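Local atomic coordinates of oxalate--CoA ligase (Arabidopsis thaliana, PDB entry 5IE2), a protein that belongs to the ANL superfamily of AMP-binding enzymes, with a large AMP-binding region followed by a smaller C-terminal domain. Residues E11-A14 / K15-D19; F97-D101 / S102-L106; T243-W246 / P247-K251; V465-E468 / D469-F473. One frame throughout, in Å; residues are numbered along the deposited sequence. Where two conformers were deposited one is given.

Contact 1 (E11-A14 / K15-D19)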
loop_
_atom_site.group_PDB
_atom_site.type_symbol
_atom_site.label_atom_id
_atom_site.label_comp_id
_atom_site.label_asym_id
_atom_site.label_seq_id
_atom_site.Cartn_x
_atom_site.Cartn_y
_atom_site.Cartn_z
ATOM N N GLU A 11 -17.276 -12.533 -8.708
ATOM C CA GLU A 11 -18.251 -13.555 -9.120
ATOM C C GLU A 11 -17.949 -14.062 -10.546
ATOM O O GLU A 11 -17.979 -15.285 -10.830
ATOM C CB GLU A 11 -19.692 -13.014 -9.079
ATOM C CG GLU A 11 -20.678 -14.045 -9.530
ATOM C CD GLU A 11 -22.125 -13.599 -9.493
ATOM O OE1 GLU A 11 -22.379 -12.378 -9.505
ATOM O OE2 GLU A 11 -23.010 -14.497 -9.496
ATOM N N ASN A 12 -17.729 -13.116 -11.470
ATOM C CA ASN A 12 -17.368 -13.504 -12.860
ATOM C C ASN A 12 -16.086 -14.342 -12.913
ATOM O O ASN A 12 -16.001 -15.318 -13.639
ATOM C CB ASN A 12 -17.176 -12.267 -13.758
ATOM C CG ASN A 12 -18.457 -11.521 -13.983
ATOM O OD1 ASN A 12 -19.566 -12.073 -13.772
ATOM N ND2 ASN A 12 -18.338 -10.259 -14.420
ATOM N N VAL A 13 -15.087 -13.946 -12.118
ATOM C CA VAL A 13 -13.846 -14.699 -12.031
ATOM C C VAL A 13 -14.092 -16.133 -11.563
ATOM O O VAL A 13 -13.546 -17.071 -12.152
ATOM C CB VAL A 13 -12.810 -14.030 -11.064
ATOM C CG1 VAL A 13 -11.575 -14.986 -10.809
ATOM C CG2 VAL A 13 -12.261 -12.766 -11.695
ATOM N N ALA A 14 -14.898 -16.290 -10.521
ATOM C CA ALA A 14 -15.124 -17.637 -9.958
ATOM C C ALA A 14 -15.827 -18.517 -10.983
ATOM O O ALA A 14 -15.502 -19.713 -11.137
ATOM C CB ALA A 14 -15.935 -17.569 -8.688
ATOM N N LYS A 15 -16.808 -17.939 -11.670
ATOM C CA LYS A 15 -17.455 -18.689 -12.744
ATOM C C LYS A 15 -16.548 -19.064 -13.917
ATOM O O LYS A 15 -16.703 -20.163 -14.512
ATOM C CB LYS A 15 -18.654 -17.874 -13.266
ATOM C CG LYS A 15 -19.828 -17.947 -12.295
ATOM C CD LYS A 15 -20.988 -17.079 -12.808
ATOM C CE LYS A 15 -22.171 -17.100 -11.836
ATOM N NZ LYS A 15 -23.272 -16.153 -12.279
ATOM N N LYS A 16 -15.633 -18.175 -14.296
ATOM C CA LYS A 16 -14.752 -18.483 -15.422
ATOM C C LYS A 16 -13.587 -19.456 -15.082
ATOM O O LYS A 16 -13.171 -20.259 -15.928
ATOM C CB LYS A 16 -14.172 -17.182 -15.999
ATOM C CG LYS A 16 -13.476 -17.417 -17.340
ATOM C CD LYS A 16 -13.030 -16.100 -17.920
ATOM C CE LYS A 16 -12.345 -16.291 -19.279
ATOM N NZ LYS A 16 -11.944 -14.947 -19.787
ATOM N N PHE A 17 -13.040 -19.324 -13.858
ATOM C CA PHE A 17 -11.835 -20.031 -13.394
ATOM C C PHE A 17 -12.074 -20.773 -12.080
ATOM O O PHE A 17 -11.299 -20.644 -11.119
ATOM C CB PHE A 17 -10.677 -19.045 -13.190
ATOM C CG PHE A 17 -10.306 -18.290 -14.445
ATOM C CD1 PHE A 17 -9.767 -18.984 -15.532
ATOM C CD2 PHE A 17 -10.450 -16.893 -14.510
ATOM C CE1 PHE A 17 -9.416 -18.324 -16.727
ATOM C CE2 PHE A 17 -10.092 -16.198 -15.705
ATOM C CZ PHE A 17 -9.538 -16.930 -16.796
ATOM N N PRO A 18 -13.121 -21.610 -12.042
ATOM C CA PRO A 18 -13.480 -22.138 -10.716
ATOM C C PRO A 18 -12.424 -23.023 -10.079
ATOM O O PRO A 18 -12.353 -23.014 -8.844
ATOM C CB PRO A 18 -14.780 -22.985 -10.998
ATOM C CG PRO A 18 -14.667 -23.362 -12.505
ATOM C CD PRO A 18 -14.030 -22.071 -13.116
ATOM N N ASP A 19 -11.678 -23.786 -10.871
ATOM C CA ASP A 19 -10.765 -24.763 -10.258
ATOM C C ASP A 19 -9.299 -24.234 -10.291
ATOM O O ASP A 19 -8.353 -24.967 -9.989
ATOM C CB ASP A 19 -10.927 -26.149 -10.979
ATOM C CG ASP A 19 -11.106 -27.371 -9.997
ATOM O OD1 ASP A 19 -11.260 -27.199 -8.762
ATOM O OD2 ASP A 19 -11.060 -28.544 -10.481
#
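F17 N donates to V13 O at 2.9 Å and closes the final turn of helix 6-16. F17 is the first residue past the helical phi/psi region. The packed part of the contact rests on this bond and on the buried side chains of V13 and A14. Beside it, V13 CG1 makes only a light apolar touch with F17 CD2, at 4.3 Å. The F17 ring has a closer partner in K16, whose CG lies 3.9 Å above the plane, over the ring centre. P18 then follows, and its CB and CD each come to 3.4 Å from A14 O. Proline has no N-H to offer that carbonyl.

E11 and K15 form the more open flank. They lie side by side and point the same way, one helical turn apart. E11 OE2 and K15 NZ form a salt bridge at 3.2 Å, weak as a hydrogen bond. The K15 chain is extended throughout, with CG anti to the carbonyl carbon (chi1 -76°), and this brings its amine back toward E11. In the backbone, K15 N bonds E11 O at 3.0 Å.

N12 ND2 is held by M1 O. V13 and A14 touch H33 and H37 of helix 33-50, and P18, just past the helix end, touches A34. F17 reaches M1 and E202 in neighbouring loops.

Contact 2 (F97-D101 / S102-L106)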
loop_
_atom_site.group_PDB
_atom_site.type_symbol
_atom_site.label_atom_id
_atom_site.label_comp_id
_atom_site.label_asym_id
_atom_site.label_seq_id
_atom_site.Cartn_x
_atom_site.Cartn_y
_atom_site.Cartn_z
ATOM N N PHE A 97 -10.386 4.789 19.635
ATOM C CA PHE A 97 -10.529 5.914 18.715
ATOM C C PHE A 97 -10.983 5.489 17.302
ATOM O O PHE A 97 -11.885 6.109 16.740
ATOM C CB PHE A 97 -9.225 6.711 18.583
ATOM C CG PHE A 97 -9.325 7.835 17.576
ATOM C CD1 PHE A 97 -9.857 9.060 17.953
ATOM C CD2 PHE A 97 -8.949 7.645 16.254
ATOM C CE1 PHE A 97 -9.976 10.102 17.030
ATOM C CE2 PHE A 97 -9.091 8.673 15.308
ATOM C CZ PHE A 97 -9.599 9.909 15.711
ATOM N N TYR A 98 -10.331 4.480 16.713
ATOM C CA TYR A 98 -10.635 4.132 15.333
ATOM C C TYR A 98 -11.978 3.414 15.211
ATOM O O TYR A 98 -12.665 3.548 14.202
ATOM C CB TYR A 98 -9.493 3.264 14.742
ATOM C CG TYR A 98 -8.263 4.123 14.471
ATOM C CD1 TYR A 98 -8.333 5.165 13.556
ATOM C CD2 TYR A 98 -7.056 3.913 15.153
ATOM C CE1 TYR A 98 -7.249 5.993 13.322
ATOM C CE2 TYR A 98 -5.950 4.739 14.923
ATOM C CZ TYR A 98 -6.056 5.776 13.989
ATOM O OH TYR A 98 -4.993 6.632 13.720
ATOM N N LEU A 99 -12.331 2.618 16.206
ATOM C CA LEU A 99 -13.636 1.972 16.216
ATOM C C LEU A 99 -14.740 3.018 16.298
ATOM O O LEU A 99 -15.724 2.913 15.571
ATOM C CB LEU A 99 -13.762 0.978 17.366
ATOM C CG LEU A 99 -12.975 -0.326 17.238
ATOM C CD1 LEU A 99 -13.025 -1.039 18.579
ATOM C CD2 LEU A 99 -13.609 -1.260 16.153
ATOM N N SER A 100 -14.583 4.018 17.172
ATOM C CA SER A 100 -15.584 5.072 17.295
ATOM C C SER A 100 -15.670 5.921 16.019
ATOM O O SER A 100 -16.757 6.169 15.487
ATOM C CB SER A 100 -15.259 5.967 18.497
ATOM O OG SER A 100 -16.153 7.051 18.544
ATOM N N ASP A 101 -14.519 6.354 15.527
ATOM C CA ASP A 101 -14.462 7.231 14.365
ATOM C C ASP A 101 -15.009 6.626 13.068
ATOM O O ASP A 101 -15.552 7.349 12.235
ATOM C CB ASP A 101 -13.012 7.654 14.132
ATOM C CG ASP A 101 -12.883 8.728 13.081
ATOM O OD1 ASP A 101 -13.292 9.877 13.341
ATOM O OD2 ASP A 101 -12.382 8.418 11.982
ATOM N N SER A 102 -14.859 5.311 12.898
ATOM C CA SER A 102 -15.340 4.597 11.724
ATOM C C SER A 102 -16.840 4.234 11.847
ATOM O O SER A 102 -17.434 3.730 10.889
ATOM C CB SER A 102 -14.513 3.312 11.545
ATOM O OG SER A 102 -14.720 2.456 12.676
ATOM N N ASP A 103 -17.428 4.473 13.028
ATOM C CA ASP A 103 -18.793 4.009 13.355
ATOM C C ASP A 103 -18.990 2.487 13.243
ATOM O O ASP A 103 -20.081 1.992 12.876
ATOM C CB ASP A 103 -19.820 4.728 12.487
ATOM C CG ASP A 103 -19.910 6.199 12.831
ATOM O OD1 ASP A 103 -20.170 6.484 14.024
ATOM O OD2 ASP A 103 -19.712 7.058 11.928
ATOM N N SER A 104 -17.938 1.750 13.578
ATOM C CA SER A 104 -18.007 0.302 13.563
ATOM C C SER A 104 -19.151 -0.246 14.428
ATOM O O SER A 104 -19.343 0.203 15.556
ATOM C CB SER A 104 -16.651 -0.286 14.036
ATOM O OG SER A 104 -15.685 -0.077 13.012
ATOM N N LYS A 105 -19.873 -1.226 13.897
ATOM C CA LYS A 105 -20.995 -1.884 14.580
ATOM C C LYS A 105 -20.648 -3.312 14.982
ATOM O O LYS A 105 -21.404 -3.970 15.681
ATOM C CB LYS A 105 -22.249 -1.909 13.680
ATOM C CG LYS A 105 -23.119 -0.650 13.826
ATOM C CD LYS A 105 -23.933 -0.330 12.571
ATOM C CE LYS A 105 -24.556 1.086 12.668
ATOM N NZ LYS A 105 -25.116 1.379 14.029
ATOM N N LEU A 106 -19.522 -3.808 14.510
ATOM C CA LEU A 106 -19.089 -5.193 14.779
ATOM C C LEU A 106 -17.552 -5.247 14.653
ATOM O O LEU A 106 -16.977 -4.595 13.764
ATOM C CB LEU A 106 -19.762 -6.177 13.779
ATOM C CG LEU A 106 -19.262 -7.624 13.765
ATOM C CD1 LEU A 106 -19.593 -8.322 15.077
ATOM C CD2 LEU A 106 -19.790 -8.422 12.554
HETATM O O HOH W 1 -18.616 2.671 16.714
#
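S102 OG lies 2.8 Å from Y98 O and 3.1 Å from L99 O. Its single proton can serve either carbonyl, and which one it serves is not settled. The hydroxyl stands between its own backbone N and carbonyl carbon (chi1 63°), which turns it back over the last helical turn. It is also an acceptor: S104 OG donates to S102 OG at 2.7 Å. S102 N adds a bond to Y98 O.

Two further backbone bonds close the C-terminal end of helix 92-101. D103 N reaches S100 O, and S104 N reaches L99 O at 3.2 Å. D103 has positive phi (58°), and the end of the helix is a Schellman motif. A water donates to both L99 O and S104 O, at 3.1 Å and 2.8 Å, and so links the helix end to the start of strand 104-110.

The apolar packing is small. L99 CD2 meets S104 CB at 3.8 Å, and both side chains also touch A60 of strand 58-61. The Y98 ring stacks with Y90 and meets H169 edge-to-face; its side chain is about 9 Å from the bound ATP. D103 OD2 forms a salt bridge with K375, whose amine also bonds D101 O.

The helix-end carbonyls are thus met by several kinds of donor: backbone N-H groups of the following turn, the buried hydroxyl of S102, a water and K375. The turn out of the helix is held by this network more than by its small apolar contact.

Contact 3 (T243-W246 / P247-K251)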
loop_
_atom_site.group_PDB
_atom_site.type_symbol
_atom_site.label_atom_id
_atom_site.label_comp_id
_atom_site.label_asym_id
_atom_site.label_seq_id
_atom_site.Cartn_x
_atom_site.Cartn_y
_atom_site.Cartn_z
ATOM N N THR A 243 13.292 -14.725 5.539
ATOM C CA THR A 243 13.832 -16.077 5.408
ATOM C C THR A 243 12.890 -16.995 4.647
ATOM O O THR A 243 13.349 -17.930 4.005
ATOM C CB THR A 243 14.178 -16.683 6.797
ATOM O OG1 THR A 243 12.997 -16.817 7.581
ATOM C CG2 THR A 243 15.060 -15.764 7.510
ATOM N N THR A 244 11.577 -16.783 4.718
ATOM C CA THR A 244 10.695 -17.702 4.001
ATOM C C THR A 244 10.211 -17.166 2.655
ATOM O O THR A 244 9.523 -17.880 1.940
ATOM C CB THR A 244 9.449 -18.058 4.813
ATOM O OG1 THR A 244 8.691 -16.870 5.068
ATOM C CG2 THR A 244 9.857 -18.743 6.154
ATOM N N PHE A 245 10.559 -15.914 2.343
ATOM C CA PHE A 245 10.043 -15.244 1.122
ATOM C C PHE A 245 10.325 -16.040 -0.143
ATOM O O PHE A 245 9.387 -16.391 -0.880
ATOM C CB PHE A 245 10.639 -13.826 1.000
ATOM C CG PHE A 245 10.217 -13.111 -0.253
ATOM C CD1 PHE A 245 8.860 -12.900 -0.491
ATOM C CD2 PHE A 245 11.151 -12.699 -1.200
ATOM C CE1 PHE A 245 8.416 -12.248 -1.652
ATOM C CE2 PHE A 245 10.715 -12.040 -2.387
ATOM C CZ PHE A 245 9.349 -11.827 -2.602
ATOM N N TRP A 246 11.607 -16.302 -0.444
ATOM C CA TRP A 246 11.918 -16.955 -1.695
ATOM C C TRP A 246 11.490 -18.413 -1.696
ATOM O O TRP A 246 11.051 -18.881 -2.730
ATOM C CB TRP A 246 13.406 -16.838 -2.050
ATOM C CG TRP A 246 13.738 -15.397 -2.525
ATOM C CD1 TRP A 246 14.529 -14.492 -1.883
ATOM C CD2 TRP A 246 13.255 -14.748 -3.708
ATOM N NE1 TRP A 246 14.578 -13.308 -2.589
ATOM C CE2 TRP A 246 13.794 -13.437 -3.713
ATOM C CE3 TRP A 246 12.432 -15.151 -4.769
ATOM C CZ2 TRP A 246 13.547 -12.528 -4.748
ATOM C CZ3 TRP A 246 12.162 -14.241 -5.796
ATOM C CH2 TRP A 246 12.729 -12.941 -5.782
ATOM N N PRO A 247 11.615 -19.120 -0.554
ATOM C CA PRO A 247 11.020 -20.477 -0.599
ATOM C C PRO A 247 9.526 -20.502 -0.953
ATOM O O PRO A 247 9.094 -21.393 -1.709
ATOM C CB PRO A 247 11.269 -21.000 0.806
ATOM C CG PRO A 247 12.608 -20.385 1.161
ATOM C CD PRO A 247 12.515 -18.972 0.617
ATOM N N ASP A 248 8.760 -19.550 -0.416
ATOM C CA ASP A 248 7.339 -19.436 -0.774
ATOM C C ASP A 248 7.139 -19.037 -2.232
ATOM O O ASP A 248 6.242 -19.572 -2.899
ATOM C CB ASP A 248 6.622 -18.436 0.131
ATOM C CG ASP A 248 6.286 -19.013 1.522
ATOM O OD1 ASP A 248 6.390 -20.257 1.696
ATOM O OD2 ASP A 248 5.926 -18.220 2.428
ATOM N N MET A 249 7.945 -18.091 -2.713
ATOM C CA MET A 249 7.816 -17.643 -4.103
ATOM C C MET A 249 8.074 -18.822 -5.038
ATOM O O MET A 249 7.423 -18.944 -6.079
ATOM C CB MET A 249 8.797 -16.511 -4.424
ATOM C CG MET A 249 8.507 -15.187 -3.685
ATOM S SD MET A 249 7.160 -14.214 -4.487
ATOM C CE MET A 249 8.032 -13.595 -5.974
ATOM N N LYS A 250 9.077 -19.660 -4.701
ATOM C CA LYS A 250 9.338 -20.813 -5.573
ATOM C C LYS A 250 8.243 -21.847 -5.490
ATOM O O LYS A 250 7.710 -22.292 -6.520
ATOM C CB LYS A 250 10.684 -21.494 -5.224
ATOM C CG LYS A 250 11.857 -20.653 -5.525
ATOM C CD LYS A 250 13.098 -21.441 -5.004
ATOM C CE LYS A 250 14.165 -20.524 -4.524
ATOM N NZ LYS A 250 15.442 -21.314 -4.371
ATOM N N LYS A 251 7.903 -22.237 -4.258
ATOM C CA LYS A 251 7.015 -23.360 -4.065
ATOM C C LYS A 251 5.634 -23.101 -4.676
ATOM O O LYS A 251 4.987 -23.995 -5.162
ATOM C CB LYS A 251 6.845 -23.630 -2.570
ATOM C CG LYS A 251 5.839 -24.718 -2.232
ATOM C CD LYS A 251 5.885 -25.002 -0.717
ATOM C CE LYS A 251 4.768 -26.008 -0.334
ATOM N NZ LYS A 251 4.691 -26.301 1.146
HETATM O O HOH W 2 6.998 -15.939 3.050
#
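M249 CG lies over one face of the F245 ring, 3.8 Å from its centroid and 20° off the ring normal. This is a CH-pi contact, displaced toward the ring rim. M249 SD follows at 4.4 Å from the same centroid, obliquely, as a Met-aromatic contact. The methionine chain bends at both chi2 (-80°) and chi3, which keeps its sulfur beside the ring instead of leading it away. M249 also meets W246, with W246 CE3 3.9 Å from M249 CB. The two aromatic residues pack on each other as well: F245 CE2 sits over the centre of the indole, 3.6 Å above its plane.

The backbone sets these spacings. M249 N donates to F245 O at 2.9 Å, and K250 N donates to W246 O. P247 has no N-H, and helix 242-251 kinks there. P247 CD lies 3.5 Å from W246 CB.

On another side of the helix, T244 and D248 run side by side. Their side chains are joined through a water, which lies 2.8 Å from T244 OG1 and donates to D248 OD2. The other carboxylate oxygen, D248 OD1, is bonded to S26 OG, while K250 NZ bonds E278 O and forms a salt bridge with E276.

F245 and W246 both touch I267 of helix 261-273, and each meets a tyrosine edge-to-face, Y257 for F245 and Y279 for W246. D248 and M249 rest on V207 of strand 205-207.

Contact 4 (V465-E468 / D469-F473)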
loop_
_atom_site.group_PDB
_atom_site.type_symbol
_atom_site.label_atom_id
_atom_site.label_comp_id
_atom_site.label_asym_id
_atom_site.label_seq_id
_atom_site.Cartn_x
_atom_site.Cartn_y
_atom_site.Cartn_z
ATOM N N VAL A 465 31.338 5.025 9.297
ATOM C CA VAL A 465 30.969 6.158 8.454
ATOM C C VAL A 465 31.029 7.419 9.271
ATOM O O VAL A 465 30.527 7.437 10.390
ATOM C CB VAL A 465 29.536 5.990 7.895
ATOM C CG1 VAL A 465 29.046 7.276 7.296
ATOM C CG2 VAL A 465 29.473 4.857 6.895
ATOM N N THR A 466 31.655 8.472 8.743
ATOM C CA THR A 466 31.650 9.748 9.440
ATOM C C THR A 466 30.749 10.747 8.719
ATOM O O THR A 466 30.461 10.591 7.528
ATOM C CB THR A 466 33.045 10.348 9.546
ATOM O OG1 THR A 466 33.525 10.663 8.237
ATOM C CG2 THR A 466 34.018 9.357 10.221
ATOM N N GLU A 467 30.300 11.748 9.463
ATOM C CA GLU A 467 29.572 12.868 8.907
ATOM C C GLU A 467 30.348 13.488 7.757
ATOM O O GLU A 467 29.776 13.853 6.722
ATOM C CB GLU A 467 29.310 13.906 9.985
ATOM C CG GLU A 467 28.657 15.161 9.486
ATOM C CD GLU A 467 28.290 16.102 10.600
ATOM O OE1 GLU A 467 27.092 16.395 10.779
ATOM O OE2 GLU A 467 29.211 16.556 11.310
ATOM N N GLU A 468 31.660 13.615 7.936
ATOM C CA GLU A 468 32.478 14.272 6.939
ATOM C C GLU A 468 32.622 13.460 5.664
ATOM O O GLU A 468 32.600 14.047 4.592
ATOM C CB GLU A 468 33.860 14.595 7.512
ATOM C CG GLU A 468 33.784 15.750 8.497
ATOM C CD GLU A 468 33.146 17.000 7.885
ATOM O OE1 GLU A 468 33.515 17.383 6.736
ATOM O OE2 GLU A 468 32.237 17.576 8.550
ATOM N N ASP A 469 32.703 12.134 5.776
ATOM C CA ASP A 469 32.703 11.255 4.619
ATOM C C ASP A 469 31.405 11.451 3.822
ATOM O O ASP A 469 31.443 11.625 2.607
ATOM C CB ASP A 469 32.794 9.775 5.004
ATOM C CG ASP A 469 34.147 9.388 5.579
ATOM O OD1 ASP A 469 35.190 9.901 5.104
ATOM O OD2 ASP A 469 34.157 8.524 6.493
ATOM N N ILE A 470 30.281 11.426 4.530
ATOM C CA ILE A 470 28.955 11.533 3.874
ATOM C C ILE A 470 28.818 12.866 3.183
ATOM O O ILE A 470 28.384 12.958 2.034
ATOM C CB ILE A 470 27.805 11.381 4.875
ATOM C CG1 ILE A 470 27.801 9.976 5.478
ATOM C CG2 ILE A 470 26.444 11.631 4.169
ATOM C CD1 ILE A 470 27.644 8.854 4.443
ATOM N N LYS A 471 29.195 13.916 3.891
ATOM C CA LYS A 471 29.105 15.230 3.322
ATOM C C LYS A 471 30.007 15.359 2.095
ATOM O O LYS A 471 29.575 15.900 1.092
ATOM C CB LYS A 471 29.438 16.297 4.373
ATOM C CG LYS A 471 28.299 16.489 5.387
ATOM C CD LYS A 471 28.624 17.593 6.407
ATOM C CE LYS A 471 28.394 18.971 5.834
ATOM N NZ LYS A 471 28.539 20.065 6.861
ATOM N N ALA A 472 31.247 14.877 2.164
ATOM C CA ALA A 472 32.154 14.973 1.021
ATOM C C ALA A 472 31.599 14.245 -0.221
ATOM O O ALA A 472 31.648 14.753 -1.391
ATOM C CB ALA A 472 33.547 14.402 1.406
ATOM N N PHE A 473 31.063 13.058 0.050
ATOM C CA PHE A 473 30.467 12.254 -0.998
ATOM C C PHE A 473 29.275 13.013 -1.632
ATOM O O PHE A 473 29.140 13.096 -2.855
ATOM C CB PHE A 473 30.034 10.909 -0.426
ATOM C CG PHE A 473 29.388 10.002 -1.438
ATOM C CD1 PHE A 473 30.163 9.171 -2.252
ATOM C CD2 PHE A 473 28.002 9.991 -1.586
ATOM C CE1 PHE A 473 29.541 8.311 -3.181
ATOM C CE2 PHE A 473 27.401 9.190 -2.510
ATOM C CZ PHE A 473 28.157 8.333 -3.306
#
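V465 CG1 presses on I470 CG1 at 3.5 Å, tighter than usual for two carbons. I470 continues onto H433 and L430.

T466 is the N-cap of helix 467-477. With chi1 at 65° its hydroxyl is turned toward the first turn, where OG1 accepts from D469 N at 3.0 Å. In return D469 OD2 approaches T466 N at 3.4 Å, a weak bond. These two reciprocal bonds make a capping box. OD2 also takes a weak bond from T466 OG1, at 2.8 Å. T466 O accepts from I470 N, the first helical bond of the series.

E467 lies alongside K471, with E467 CG 3.9 Å from K471 CD, but their charged ends do not meet. E467 OE1 bonds V487 N and K471 NZ bonds K485 O. E468 O accepts from A472 N at 2.9 Å.

The cap thus supplies an acceptor to an N-H of the first turn, which has no preceding helical carbonyl. The acidic groups of E467, E468 and D469 lie near the helix N terminus, where the helix dipole would probably favour their negative charge.

Overall arrangement
All four contacts are local and lie in series along the chain; none nests or crosses. Contact 1 closes the end of helix 6-16 near the N terminus. Contact 2 turns helix 92-101 into strand 104-110 of a mixed five-stranded sheet. Contact 3 spans the kink in helix 242-251, which packs beside strand 205-207 of another mixed sheet. These three belong to the large AMP-binding region; the centres of contacts 1 and 3 are 27 Å apart. Contact 4 starts helix 467-477 in the beta-alpha-beta unit of the C-terminal domain. Its centre is 57 Å from that of contact 1, across the chain's centre.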